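Side-chain contact in fibronectin type-III domain-containing protein (Caldanaerobacter subterraneus subsp. tengcongensis, PDB 7JGU), which is of unknown function but carries, as one part of a much longer chain, an FN3-like domain noted for extreme thermal stability, present here in mutant form: residues Pro16-Asp19 / His20-Leu23. Residues are numbered along the deposited sequence; the frame is centred on the assembly and turned at random.
Sequences PGND and HTLL. Unlike the reference sequence in segment 20-23: Leu23 (reference Arg).
Asn18 folds its amide forward over the bend at Asp19, and its OD1 takes two hydrogen bonds from residues further along the chain. The first, from the backbone N of His20 to Asn18 OD1 (2.9 Å), closes an Asx turn; the N-H points fairly straight at the oxygen (156°), and the donor lies tilted 18° from the carbonyl plane. The second comes from Thr21 OG1, 3.0 Å from Asn18 OD1; this hydroxyl lies well above that plane. Gripped by two donors, OD1 is held toward the chain ahead, which restrains the turn of the amide. With CG anti to the backbone N of Asn18 (chi1 -167°), the amide reaches forward to both donors. On the threonine, OG1 sits beside its own backbone N and so faces Asn18. Without the amide, as with an alanine here, the His20 N-H and the Thr21 hydroxyl would probably lose their shared acceptor and the bend be freer to move. Beside the bend, Asp19 O lies over one face of the His20 ring, and a water lies 2.7 Å from both Asn18 O and Thr21 O. This surface turn joins strand 11-15 to its antiparallel neighbour 21-25 in the three-stranded sheet of the fibronectin type III sandwich; Thr21 packs on Ile15 and on Tyr57 of strand 55-58, while His20 shares a backbone hydrogen bond with Leu61.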
ATOM      1  N   PRO A  16     -12.442 -11.577   4.021  1.00 21.62           N
ATOM      2  CA  PRO A  16     -13.408 -12.172   4.960  1.00 21.29           C
ATOM      3  C   PRO A  16     -12.872 -13.430   5.631  1.00 20.85           C
ATOM      4  O   PRO A  16     -12.452 -14.379   4.970  1.00 20.89           O
ATOM      5  CB  PRO A  16     -14.628 -12.458   4.078  1.00 24.09           C
ATOM      6  CG  PRO A  16     -14.132 -12.358   2.650  1.00 25.47           C
ATOM      7  CD  PRO A  16     -12.990 -11.410   2.662  1.00 22.51           C
ATOM      8  N   GLY A  17     -12.878 -13.420   6.959  1.00 23.12           N
ATOM      9  CA  GLY A  17     -12.482 -14.573   7.749  1.00 23.37           C
ATOM     10  C   GLY A  17     -10.992 -14.840   7.823  1.00 21.75           C
ATOM     11  O   GLY A  17     -10.583 -15.851   8.408  1.00 24.87           O
ATOM     12  N   ASN A  18     -10.160 -13.968   7.271  1.00 20.00           N
ATOM     13  CA  ASN A  18      -8.722 -14.171   7.187  1.00 18.61           C
ATOM     14  C   ASN A  18      -8.035 -13.086   8.005  1.00 19.34           C
ATOM     15  O   ASN A  18      -8.186 -11.893   7.717  1.00 21.30           O
ATOM     16  CB  ASN A  18      -8.285 -14.077   5.721  1.00 18.87           C
ATOM     17  CG  ASN A  18      -6.884 -14.580   5.497  1.00 18.59           C
ATOM     18  OD1 ASN A  18      -5.920 -14.082   6.090  1.00 18.84           O
ATOM     19  ND2 ASN A  18      -6.743 -15.557   4.616  1.00 20.26           N
ATOM     20  N   ASP A  19      -7.268 -13.507   9.012  0.66 19.28           N
ATOM     21  CA  ASP A  19      -6.583 -12.595   9.919  0.66 20.86           C
ATOM     22  C   ASP A  19      -5.088 -12.501   9.643  0.66 18.15           C
ATOM     23  O   ASP A  19      -4.343 -11.955  10.465  0.66 18.82           O
ATOM     24  CB  ASP A  19      -6.821 -13.008  11.373  0.66 27.41           C
ATOM     25  CG  ASP A  19      -8.296 -13.042  11.741  0.66 34.15           C
ATOM     26  OD1 ASP A  19      -9.083 -12.261  11.163  0.66 35.05           O
ATOM     27  OD2 ASP A  19      -8.665 -13.852  12.613  0.66 39.20           O
ATOM     28  N   HIS A  20      -4.633 -13.002   8.497  1.00 16.58           N
ATOM     29  CA  HIS A  20      -3.220 -13.013   8.155  1.00 16.41           C
ATOM     30  C   HIS A  20      -2.920 -12.250   6.875  1.00 15.38           C
ATOM     31  O   HIS A  20      -1.786 -12.288   6.393  1.00 16.77           O
ATOM     32  CB  HIS A  20      -2.751 -14.453   7.994  1.00 20.85           C
ATOM     33  CG  HIS A  20      -2.707 -15.204   9.282  1.00 24.09           C
ATOM     34  ND1 HIS A  20      -3.787 -15.900   9.779  1.00 28.28           N
ATOM     35  CD2 HIS A  20      -1.724 -15.329  10.203  1.00 25.82           C
ATOM     36  CE1 HIS A  20      -3.457 -16.448  10.936  1.00 27.57           C
ATOM     37  NE2 HIS A  20      -2.208 -16.121  11.214  1.00 30.42           N
ATOM     38  N   THR A  21      -3.906 -11.567   6.316  1.00 14.30           N
ATOM     39  CA  THR A  21      -3.762 -10.944   5.011  1.00 13.78           C
ATOM     40  C   THR A  21      -4.558  -9.660   5.021  1.00 13.46           C
ATOM     41  O   THR A  21      -5.620  -9.581   5.635  1.00 15.71           O
ATOM     42  CB  THR A  21      -4.364 -11.854   3.919  1.00 16.92           C
ATOM     43  OG1 THR A  21      -3.924 -13.208   4.097  1.00 20.80           O
ATOM     44  CG2 THR A  21      -3.991 -11.365   2.540  1.00 19.39           C
ATOM     45  N   LEU A  22      -4.048  -8.662   4.302  1.00 12.48           N
ATOM     46  CA  LEU A  22      -4.784  -7.435   4.032  1.00 11.98           C
ATOM     47  C   LEU A  22      -4.709  -7.138   2.544  1.00 12.14           C
ATOM     48  O   LEU A  22      -3.698  -7.432   1.897  1.00 14.29           O
ATOM     49  CB  LEU A  22      -4.208  -6.252   4.818  1.00 12.68           C
ATOM     50  CG  LEU A  22      -4.465  -6.319   6.328  1.00 14.04           C
ATOM     51  CD1 LEU A  22      -3.636  -5.257   7.055  1.00 15.68           C
ATOM     52  CD2 LEU A  22      -5.943  -6.164   6.631  1.00 15.52           C
ATOM     53  N   LEU A  23      -5.775  -6.544   2.013  1.00 11.81           N
ATOM     54  CA  LEU A  23      -5.851  -6.165   0.608  1.00 11.26           C
ATOM     55  C   LEU A  23      -5.720  -4.662   0.506  1.00 12.19           C
ATOM     56  O   LEU A  23      -6.549  -3.918   1.029  1.00 14.80           O
ATOM     57  CB  LEU A  23      -7.164  -6.635   0.008  1.00 14.12           C
ATOM     58  CG  LEU A  23      -7.393  -6.198  -1.440  1.00 16.48           C
ATOM     59  CD1 LEU A  23      -6.295  -6.686  -2.360  1.00 18.23           C
ATOM     60  CD2 LEU A  23      -8.722  -6.730  -1.933  1.00 19.42           C
TER
HETATM   61  O   HOH W   1      -8.174  -9.500   6.468  1.00 20.93           O